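Local atomic coordinates of trigger factor (PDB entry 2NSC), a protein that probably acts as a ribosome-binding chaperone that keeps newly made proteins open and as a peptidyl-prolyl cis-trans isomerase, represented here by its N-terminal ribosome-binding domain. Residues A[63-68]-A[92-96]; A[1-5]-A[15-19]; A[32-36]-A[48-54]. All coordinates share one frame; numbering follows the deposited sequence.

Interaction 1: residues A[63-68]-A[92-96]; sequences QEYTLD and RELKD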
loop_
_atom_site.group_PDB
_atom_site.type_symbol
_atom_site.label_atom_id
_atom_site.label_comp_id
_atom_site.label_asym_id
_atom_site.label_seq_id
_atom_site.Cartn_x
_atom_site.Cartn_y
_atom_site.Cartn_z
ATOM N N GLN A 63 6.688 -0.969 2.219
ATOM C CA GLN A 63 5.424 -1.318 1.567
ATOM C C GLN A 63 4.386 -1.857 2.541
ATOM O O GLN A 63 3.194 -1.639 2.358
ATOM C CB GLN A 63 5.625 -2.426 0.526
ATOM C CG GLN A 63 6.457 -2.118 -0.674
ATOM C CD GLN A 63 6.389 -3.255 -1.684
ATOM O OE1 GLN A 63 5.646 -4.243 -1.500
ATOM N NE2 GLN A 63 7.138 -3.114 -2.774
ATOM N N GLU A 64 4.844 -2.625 3.534
ATOM C CA GLU A 64 3.955 -3.203 4.541
ATOM C C GLU A 64 3.218 -2.102 5.294
ATOM O O GLU A 64 2.009 -2.206 5.523
ATOM C CB GLU A 64 4.738 -4.075 5.522
ATOM C CG GLU A 64 5.377 -5.303 4.872
ATOM C CD GLU A 64 4.378 -6.140 4.049
ATOM O OE1 GLU A 64 3.239 -6.405 4.522
ATOM O OE2 GLU A 64 4.748 -6.539 2.918
ATOM N N TYR A 65 3.955 -1.052 5.662
ATOM C CA TYR A 65 3.378 0.117 6.331
ATOM C C TYR A 65 2.443 0.866 5.395
ATOM O O TYR A 65 1.359 1.306 5.797
ATOM C CB TYR A 65 4.484 1.041 6.874
ATOM C CG TYR A 65 5.117 0.542 8.165
ATOM C CD1 TYR A 65 4.368 0.490 9.359
ATOM C CD2 TYR A 65 6.456 0.098 8.200
ATOM C CE1 TYR A 65 4.936 0.031 10.572
ATOM C CE2 TYR A 65 7.032 -0.386 9.427
ATOM C CZ TYR A 65 6.260 -0.404 10.599
ATOM O OH TYR A 65 6.785 -0.850 11.800
ATOM N N THR A 66 2.856 0.986 4.134
ATOM C CA THR A 66 1.992 1.586 3.117
ATOM C C THR A 66 0.672 0.832 2.996
ATOM O O THR A 66 -0.395 1.445 2.977
ATOM C CB THR A 66 2.692 1.731 1.748
ATOM O OG1 THR A 66 3.884 2.514 1.914
ATOM C CG2 THR A 66 1.788 2.453 0.758
ATOM N N LEU A 67 0.733 -0.493 2.953
ATOM C CA LEU A 67 -0.472 -1.285 2.847
ATOM C C LEU A 67 -1.323 -1.179 4.106
ATOM O O LEU A 67 -2.549 -1.162 4.005
ATOM C CB LEU A 67 -0.126 -2.739 2.539
ATOM C CG LEU A 67 0.239 -3.015 1.091
ATOM C CD1 LEU A 67 1.078 -4.294 1.011
ATOM C CD2 LEU A 67 -1.017 -3.093 0.211
ATOM N N ASP A 68 -0.693 -1.098 5.285
ATOM C CA ASP A 68 -1.439 -0.899 6.554
ATOM C C ASP A 68 -2.349 0.318 6.456
ATOM O O ASP A 68 -3.514 0.258 6.808
ATOM C CB ASP A 68 -0.500 -0.669 7.743
ATOM C CG ASP A 68 0.149 -1.949 8.247
ATOM O OD1 ASP A 68 -0.374 -3.051 7.964
ATOM O OD2 ASP A 68 1.192 -1.852 8.932
ATOM N N ARG A 92 -2.986 -9.206 0.512
ATOM C CA ARG A 92 -2.402 -7.863 0.324
ATOM C C ARG A 92 -1.336 -7.926 -0.739
ATOM O O ARG A 92 -0.614 -8.921 -0.842
ATOM C CB ARG A 92 -1.748 -7.369 1.612
ATOM C CG ARG A 92 -2.731 -6.728 2.589
ATOM C CD ARG A 92 -2.257 -6.790 4.067
ATOM N NE ARG A 92 -0.861 -6.406 4.290
ATOM C CZ ARG A 92 -0.482 -5.382 5.049
ATOM N NH1 ARG A 92 -1.400 -4.633 5.648
ATOM N NH2 ARG A 92 0.810 -5.108 5.210
ATOM N N GLU A 93 -1.205 -6.852 -1.511
ATOM C CA GLU A 93 -0.213 -6.802 -2.570
ATOM C C GLU A 93 0.091 -5.350 -2.946
ATOM O O GLU A 93 -0.820 -4.560 -3.145
ATOM C CB GLU A 93 -0.749 -7.579 -3.785
ATOM C CG GLU A 93 0.179 -7.653 -4.996
ATOM C CD GLU A 93 -0.556 -8.216 -6.222
ATOM O OE1 GLU A 93 -1.177 -7.425 -6.986
ATOM O OE2 GLU A 93 -0.540 -9.461 -6.403
ATOM N N LEU A 94 1.368 -4.999 -3.013
ATOM C CA LEU A 94 1.784 -3.724 -3.588
ATOM C C LEU A 94 2.895 -3.968 -4.615
ATOM O O LEU A 94 3.869 -4.643 -4.309
ATOM C CB LEU A 94 2.253 -2.756 -2.504
ATOM C CG LEU A 94 2.439 -1.291 -2.939
ATOM C CD1 LEU A 94 2.190 -0.364 -1.791
ATOM C CD2 LEU A 94 3.808 -1.031 -3.502
ATOM N N LYS A 95 2.733 -3.433 -5.829
ATOM C CA LYS A 95 3.770 -3.525 -6.883
ATOM C C LYS A 95 4.276 -2.125 -7.209
ATOM O O LYS A 95 3.493 -1.254 -7.627
ATOM C CB LYS A 95 3.215 -4.142 -8.173
ATOM C CG LYS A 95 2.501 -5.489 -8.025
ATOM C CD LYS A 95 3.447 -6.534 -7.503
ATOM C CE LYS A 95 2.778 -7.887 -7.375
ATOM N NZ LYS A 95 3.715 -8.823 -6.694
ATOM N N ASP A 96 5.575 -1.900 -7.024
ATOM C CA ASP A 96 6.163 -0.603 -7.347
ATOM C C ASP A 96 6.083 -0.334 -8.845
ATOM O O ASP A 96 5.868 -1.249 -9.652
ATOM C CB ASP A 96 7.618 -0.522 -6.886
ATOM C CG ASP A 96 7.751 -0.390 -5.374
ATOM O OD1 ASP A 96 6.985 0.400 -4.745
ATOM O OD2 ASP A 96 8.644 -1.072 -4.812
HETATM O O HOH W 1 6.464 -5.418 -4.410
HETATM O O HOH W 2 1.391 -8.052 3.166
#

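Interaction 2: residues A[1-5]-A[15-19]; sequences MEVKE and LEYVF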
loop_
_atom_site.group_PDB
_atom_site.type_symbol
_atom_site.label_atom_id
_atom_site.label_comp_id
_atom_site.label_asym_id
_atom_site.label_seq_id
_atom_site.Cartn_x
_atom_site.Cartn_y
_atom_site.Cartn_z
ATOM N N MET A 1 -10.044 4.810 -6.062
ATOM C CA MET A 1 -10.218 3.458 -5.447
ATOM C C MET A 1 -11.309 2.713 -6.197
ATOM O O MET A 1 -12.357 3.276 -6.475
ATOM C CB MET A 1 -10.597 3.596 -3.975
ATOM C CG MET A 1 -10.979 2.304 -3.276
ATOM S SD MET A 1 -11.782 2.612 -1.685
ATOM C CE MET A 1 -10.382 2.632 -0.609
ATOM N N GLU A 2 -11.061 1.447 -6.517
ATOM C CA GLU A 2 -12.044 0.633 -7.227
ATOM C C GLU A 2 -12.273 -0.684 -6.495
ATOM O O GLU A 2 -11.338 -1.457 -6.308
ATOM C CB GLU A 2 -11.589 0.394 -8.681
ATOM C CG GLU A 2 -11.342 1.707 -9.457
ATOM C CD GLU A 2 -11.224 1.534 -10.971
ATOM O OE1 GLU A 2 -10.339 0.764 -11.429
ATOM O OE2 GLU A 2 -12.004 2.197 -11.706
ATOM N N VAL A 3 -13.504 -0.944 -6.076
ATOM C CA VAL A 3 -13.809 -2.212 -5.406
ATOM C C VAL A 3 -14.589 -3.176 -6.307
ATOM O O VAL A 3 -15.531 -2.789 -6.992
ATOM C CB VAL A 3 -14.555 -1.998 -4.070
ATOM C CG1 VAL A 3 -15.888 -1.336 -4.308
ATOM C CG2 VAL A 3 -14.762 -3.324 -3.350
ATOM N N LYS A 4 -14.191 -4.436 -6.308
ATOM C CA LYS A 4 -14.833 -5.418 -7.153
ATOM C C LYS A 4 -15.283 -6.576 -6.271
ATOM O O LYS A 4 -14.515 -7.058 -5.440
ATOM C CB LYS A 4 -13.860 -5.868 -8.263
ATOM C CG LYS A 4 -14.328 -7.051 -9.091
ATOM C CD LYS A 4 -13.237 -7.574 -10.013
ATOM C CE LYS A 4 -13.700 -8.828 -10.755
ATOM N NZ LYS A 4 -12.565 -9.468 -11.518
ATOM N N GLU A 5 -16.527 -7.010 -6.432
ATOM C CA GLU A 5 -17.012 -8.176 -5.684
ATOM C C GLU A 5 -16.508 -9.451 -6.361
ATOM O O GLU A 5 -16.888 -9.744 -7.484
ATOM C CB GLU A 5 -18.539 -8.173 -5.563
ATOM C CG GLU A 5 -19.085 -9.324 -4.741
ATOM C CD GLU A 5 -20.609 -9.312 -4.615
ATOM O OE1 GLU A 5 -21.163 -8.366 -4.043
ATOM O OE2 GLU A 5 -21.262 -10.269 -5.068
ATOM N N LEU A 15 -14.424 -9.021 -1.341
ATOM C CA LEU A 15 -14.290 -7.778 -2.069
ATOM C C LEU A 15 -12.821 -7.535 -2.285
ATOM O O LEU A 15 -12.026 -7.727 -1.363
ATOM C CB LEU A 15 -14.873 -6.617 -1.263
ATOM C CG LEU A 15 -16.351 -6.681 -0.838
ATOM C CD1 LEU A 15 -16.648 -5.507 0.087
ATOM C CD2 LEU A 15 -17.264 -6.631 -2.046
ATOM N N GLU A 16 -12.475 -7.114 -3.496
ATOM C CA GLU A 16 -11.117 -6.772 -3.844
ATOM C C GLU A 16 -11.001 -5.276 -4.094
ATOM O O GLU A 16 -11.606 -4.746 -5.047
ATOM C CB GLU A 16 -10.709 -7.521 -5.101
ATOM C CG GLU A 16 -9.305 -7.195 -5.558
ATOM C CD GLU A 16 -8.912 -8.032 -6.740
ATOM O OE1 GLU A 16 -9.419 -7.744 -7.849
ATOM O OE2 GLU A 16 -8.102 -8.983 -6.560
ATOM N N TYR A 17 -10.223 -4.606 -3.243
ATOM C CA TYR A 17 -9.989 -3.164 -3.337
ATOM C C TYR A 17 -8.700 -2.931 -4.104
ATOM O O TYR A 17 -7.671 -3.471 -3.745
ATOM C CB TYR A 17 -9.882 -2.545 -1.935
ATOM C CG TYR A 17 -11.201 -2.426 -1.216
ATOM C CD1 TYR A 17 -11.869 -1.195 -1.164
ATOM C CD2 TYR A 17 -11.811 -3.539 -0.623
ATOM C CE1 TYR A 17 -13.109 -1.057 -0.507
ATOM C CE2 TYR A 17 -13.063 -3.432 0.034
ATOM C CZ TYR A 17 -13.701 -2.182 0.086
ATOM O OH TYR A 17 -14.899 -2.026 0.722
ATOM N N VAL A 18 -8.771 -2.139 -5.169
ATOM C CA VAL A 18 -7.600 -1.738 -5.954
ATOM C C VAL A 18 -7.409 -0.231 -5.767
ATOM O O VAL A 18 -8.324 0.560 -6.024
ATOM C CB VAL A 18 -7.797 -2.070 -7.453
ATOM C CG1 VAL A 18 -6.620 -1.562 -8.303
ATOM C CG2 VAL A 18 -7.979 -3.580 -7.645
ATOM N N PHE A 19 -6.218 0.152 -5.323
ATOM C CA PHE A 19 -5.941 1.524 -4.944
ATOM C C PHE A 19 -5.167 2.238 -6.042
ATOM O O PHE A 19 -4.273 1.657 -6.660
ATOM C CB PHE A 19 -5.179 1.581 -3.614
ATOM C CG PHE A 19 -5.909 0.926 -2.477
ATOM C CD1 PHE A 19 -6.861 1.628 -1.752
ATOM C CD2 PHE A 19 -5.682 -0.416 -2.156
ATOM C CE1 PHE A 19 -7.560 1.011 -0.697
ATOM C CE2 PHE A 19 -6.362 -1.025 -1.108
ATOM C CZ PHE A 19 -7.320 -0.312 -0.379
#

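Interaction 3: residues A[32-36]-A[48-54]; sequences VRYLN and RIPKNVL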
loop_
_atom_site.group_PDB
_atom_site.type_symbol
_atom_site.label_atom_id
_atom_site.label_comp_id
_atom_site.label_asym_id
_atom_site.label_seq_id
_atom_site.Cartn_x
_atom_site.Cartn_y
_atom_site.Cartn_z
ATOM N N VAL A 32 5.350 7.573 6.470
ATOM C CA VAL A 32 6.477 8.430 6.867
ATOM C C VAL A 32 6.186 9.113 8.210
ATOM O O VAL A 32 7.009 9.099 9.120
ATOM C CB VAL A 32 6.806 9.475 5.753
ATOM C CG1 VAL A 32 7.828 10.466 6.220
ATOM C CG2 VAL A 32 7.264 8.770 4.464
ATOM N N ARG A 33 4.998 9.695 8.313
ATOM C CA ARG A 33 4.501 10.348 9.523
ATOM C C ARG A 33 4.552 9.401 10.727
ATOM O O ARG A 33 5.014 9.766 11.800
ATOM C CB ARG A 33 3.056 10.789 9.267
ATOM C CG ARG A 33 2.489 11.856 10.187
ATOM C CD ARG A 33 1.181 12.393 9.575
ATOM N NE ARG A 33 1.504 13.055 8.325
ATOM C CZ ARG A 33 0.800 12.997 7.203
ATOM N NH1 ARG A 33 -0.330 12.288 7.115
ATOM N NH2 ARG A 33 1.253 13.667 6.153
ATOM N N TYR A 34 4.066 8.180 10.529
ATOM C CA TYR A 34 3.976 7.188 11.592
ATOM C C TYR A 34 5.369 6.782 12.075
ATOM O O TYR A 34 5.624 6.678 13.273
ATOM C CB TYR A 34 3.228 5.965 11.050
ATOM C CG TYR A 34 3.161 4.805 12.003
ATOM C CD1 TYR A 34 2.140 4.719 12.957
ATOM C CD2 TYR A 34 4.086 3.768 11.931
ATOM C CE1 TYR A 34 2.063 3.638 13.843
ATOM C CE2 TYR A 34 4.009 2.684 12.811
ATOM C CZ TYR A 34 3.002 2.632 13.766
ATOM O OH TYR A 34 2.930 1.568 14.643
ATOM N N LEU A 35 6.263 6.538 11.121
ATOM C CA LEU A 35 7.617 6.101 11.414
ATOM C C LEU A 35 8.430 7.183 12.114
ATOM O O LEU A 35 9.234 6.866 12.993
ATOM C CB LEU A 35 8.313 5.657 10.140
ATOM C CG LEU A 35 7.803 4.295 9.651
ATOM C CD1 LEU A 35 8.206 4.044 8.202
ATOM C CD2 LEU A 35 8.287 3.156 10.568
ATOM N N ASN A 36 8.209 8.446 11.741
ATOM C CA ASN A 36 8.964 9.567 12.300
ATOM C C ASN A 36 8.540 9.932 13.709
ATOM O O ASN A 36 9.268 10.637 14.417
ATOM C CB ASN A 36 8.878 10.796 11.393
ATOM C CG ASN A 36 10.082 10.938 10.487
ATOM O OD1 ASN A 36 11.219 10.901 10.956
ATOM N ND2 ASN A 36 9.842 11.122 9.180
ATOM N N ARG A 48 12.318 13.905 11.682
ATOM C CA ARG A 48 12.636 14.621 10.447
ATOM C C ARG A 48 13.276 13.745 9.374
ATOM O O ARG A 48 13.941 14.258 8.472
ATOM C CB ARG A 48 13.534 15.846 10.733
ATOM C CG ARG A 48 13.056 16.780 11.867
ATOM C CD ARG A 48 11.819 17.592 11.504
ATOM N NE ARG A 48 11.982 18.241 10.208
ATOM C CZ ARG A 48 12.492 19.455 10.009
ATOM N NH1 ARG A 48 12.891 20.210 11.024
ATOM N NH2 ARG A 48 12.589 19.919 8.772
ATOM N N ILE A 49 13.097 12.432 9.456
ATOM C CA ILE A 49 13.707 11.556 8.445
ATOM C C ILE A 49 12.954 11.711 7.107
ATOM O O ILE A 49 11.741 11.539 7.067
ATOM C CB ILE A 49 13.743 10.068 8.885
ATOM C CG1 ILE A 49 14.313 9.916 10.306
ATOM C CG2 ILE A 49 14.553 9.242 7.882
ATOM C CD1 ILE A 49 14.024 8.558 10.967
ATOM N N PRO A 50 13.667 12.063 6.017
ATOM C CA PRO A 50 12.995 12.145 4.708
ATOM C C PRO A 50 12.387 10.806 4.248
ATOM O O PRO A 50 12.917 9.743 4.593
ATOM C CB PRO A 50 14.123 12.591 3.755
ATOM C CG PRO A 50 15.139 13.242 4.640
ATOM C CD PRO A 50 15.087 12.437 5.914
ATOM N N LYS A 51 11.286 10.876 3.490
ATOM C CA LYS A 51 10.627 9.691 2.902
ATOM C C LYS A 51 11.595 8.754 2.154
ATOM O O LYS A 51 11.546 7.536 2.333
ATOM C CB LYS A 51 9.449 10.099 1.988
ATOM C CG LYS A 51 8.835 8.924 1.191
ATOM C CD LYS A 51 7.390 9.152 0.757
ATOM C CE LYS A 51 7.273 10.188 -0.334
ATOM N NZ LYS A 51 5.873 10.261 -0.863
ATOM N N ASN A 52 12.465 9.335 1.330
ATOM C CA ASN A 52 13.448 8.585 0.539
ATOM C C ASN A 52 14.416 7.743 1.351
ATOM O O ASN A 52 14.880 6.687 0.903
ATOM C CB ASN A 52 14.250 9.552 -0.329
ATOM C CG ASN A 52 13.428 10.125 -1.447
ATOM O OD1 ASN A 52 12.477 9.483 -1.927
ATOM N ND2 ASN A 52 13.775 11.340 -1.875
ATOM N N VAL A 53 14.732 8.245 2.536
ATOM C CA VAL A 53 15.660 7.601 3.441
ATOM C C VAL A 53 14.960 6.403 4.070
ATOM O O VAL A 53 15.517 5.308 4.122
ATOM C CB VAL A 53 16.150 8.599 4.503
ATOM C CG1 VAL A 53 17.156 7.949 5.452
ATOM C CG2 VAL A 53 16.767 9.819 3.815
ATOM N N LEU A 54 13.721 6.602 4.510
ATOM C CA LEU A 54 12.936 5.506 5.071
ATOM C C LEU A 54 12.768 4.352 4.073
ATOM O O LEU A 54 13.034 3.193 4.406
ATOM C CB LEU A 54 11.593 6.018 5.589
ATOM C CG LEU A 54 11.684 6.879 6.855
ATOM C CD1 LEU A 54 10.370 7.555 7.123
ATOM C CD2 LEU A 54 12.105 6.058 8.067
#

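Interaction 1: residues A[63-68]-A[92-96]
Leu67 lays its CB over the centre of one face of the Arg92 guanidinium, 3.7 Å from CZ, while two carboxylates one helical turn apart hold the edge of that group. Glu64 OE1 forms a salt bridge with Arg92 NH2 at 2.8 Å, in the guanidinium plane but above the plane of the carboxylate. Arg92 NH1 forms the second salt bridge, meeting Asp68 OD1 at 3.0 Å on the anti side of the carboxylate, tilted out of its plane. Arg92 NH2 also donates to Glu64 O, which already accepts the helical bond from Asp68 N, and water 2 bridges Arg92 NE to Glu64 OE1. A bend at the third torsion of Arg92 (chi3 46°) swings the guanidinium up against the helix. With an alanine here, Glu64 and Asp68 would probably be left without their shared positive partner, and Leu67 CB would lose the flat group packed against it. Further on, Leu94 turns CB toward Leu67 CD1 and sends CD1 to Thr66 CG2, 3.8 Å away. The extended side chain of Gln63 passes Leu94 CD2 with its CG and CD; its NE2 gives Asp96 OD2 a weak bond of 3.3 Å and reaches Leu94 O through water 1. The extended 92-96 thus runs along one side of helix 62-71, whose Tyr65 and Thr66 pack on helix 21-36.

Interaction 2: residues A[1-5]-A[15-19]
The Tyr17 ring carries Val3 on one face and Met1 at its edge. Val3 CG2 stands over the ring centre, 3.8 Å from the centroid and only 11° off the normal, a CH-pi contact; its chi1 of 63° sets CG2 opposite the backbone N, where it also meets Leu15 CB at 3.9 Å. Met1 SD lies in the ring plane, 3.8 Å from Tyr17 CD1, a Met-aromatic contact at the edge. The thioether then bends, chi3 -90°, and carries CE to Phe19 CE1, the two side chains running alongside one another. At the far end Leu15 CD2 rests against Glu5 CB. Between the strands the backbone pairs as an antiparallel hairpin: Glu2 with Val18 and Lys4 with Glu16 are hydrogen-bonded pairs, each closed by two N-H to C=O bonds, the shortest from Glu16 N to Lys4 O at 2.8 Å. Val3 with Tyr17 and Glu5 with Leu15 are the non-hydrogen-bonded pairs, and there CA-H groups come close to carbonyls, as Val3 CA does to Glu16 O at 3.4 Å. The side chains consequently alternate. Val3, Glu5, Leu15 and Tyr17 share one face, whose Leu15 and Tyr17 reach Leu78, with the Tyr17 hydroxyl bonded to Thr77. Glu2, Lys4, Glu16 and Val18 occupy the other, where Lys4 NZ and Glu16 OE1 stay 5.1 Å apart, too far for a salt bridge. Cohesion across the hairpin therefore comes from its backbone ladder and from the apolar and aromatic packing round Tyr17, while the opposite charges of Lys4 and Glu16 probably add a modest electrostatic attraction.

Interaction 3: residues A[32-36]-A[48-54]
Val32 splits its two methyls between the partners: CG2 packs against the start of the Lys51 chain, 3.6 Å from CB and equally close to CG, and CG1 meets Leu54 CD1 at 4.0 Å. With CG1 opposite the backbone N (chi1 172°), one branch faces each residue, and the side chains of Val32 and Lys51 cross at about a right angle. Lys51 then leads its amine away, where it makes a long, weak ion pair with Asp29. One turn on, Leu35 brings CB to 4.1 Å from Leu54 CD1, a methyl shared with Val32. Asn36 supplies the polar half of the contact. Its amide grips the backbone of Ile49 with two hydrogen bonds: OD1 accepts from Ile49 N at 2.8 Å, the donor tilted 27° from the amide carbonyl plane, and Asn36 ND2 donates to a lone pair of Ile49 O, in the plane of that carbonyl, at 2.9 Å and nearly straight (167°). Two bonds from one flat group fix the rotation of the amide and the course of the chain just ahead of Pro50, the N-cap residue of the next helix. Ile49 turns its side chain to Val39 and Ile41. The contact closes the base of the loop carrying the signature GFRxGxxP, which ends with Arg48 to Pro50 and packs Pro50 on Phe44; as in other trigger factors, this loop probably docks on the ribosome. The C-terminal part of helix 21-36 thus meets the start of helix 51-58, while Val32 and Leu35 also pack on Phe62 of helix 62-71.

Interaction 3 is the most buried, with Leu35, Ile49 and Leu54 inside; interactions 1 and 2 lie at the surface. Helix 62-71 connects interactions 1 and 3: Tyr65, on the 63-68 segment, packs against Tyr34 and Leu35, so the two contacts touch although their centres are 16 Å apart. Interaction 2 stands alone, its nearest atoms about 6 Å from interaction 1 and about 14 Å from interaction 3. Chemistry follows place. A salt-bridge network with bridging waters joins a helix to an extended chain in interaction 1, a backbone ladder with aromatic packing builds the hairpin in interaction 2, and in interaction 3 methyl packing joins two helices while one amide holds the loop leading into the second.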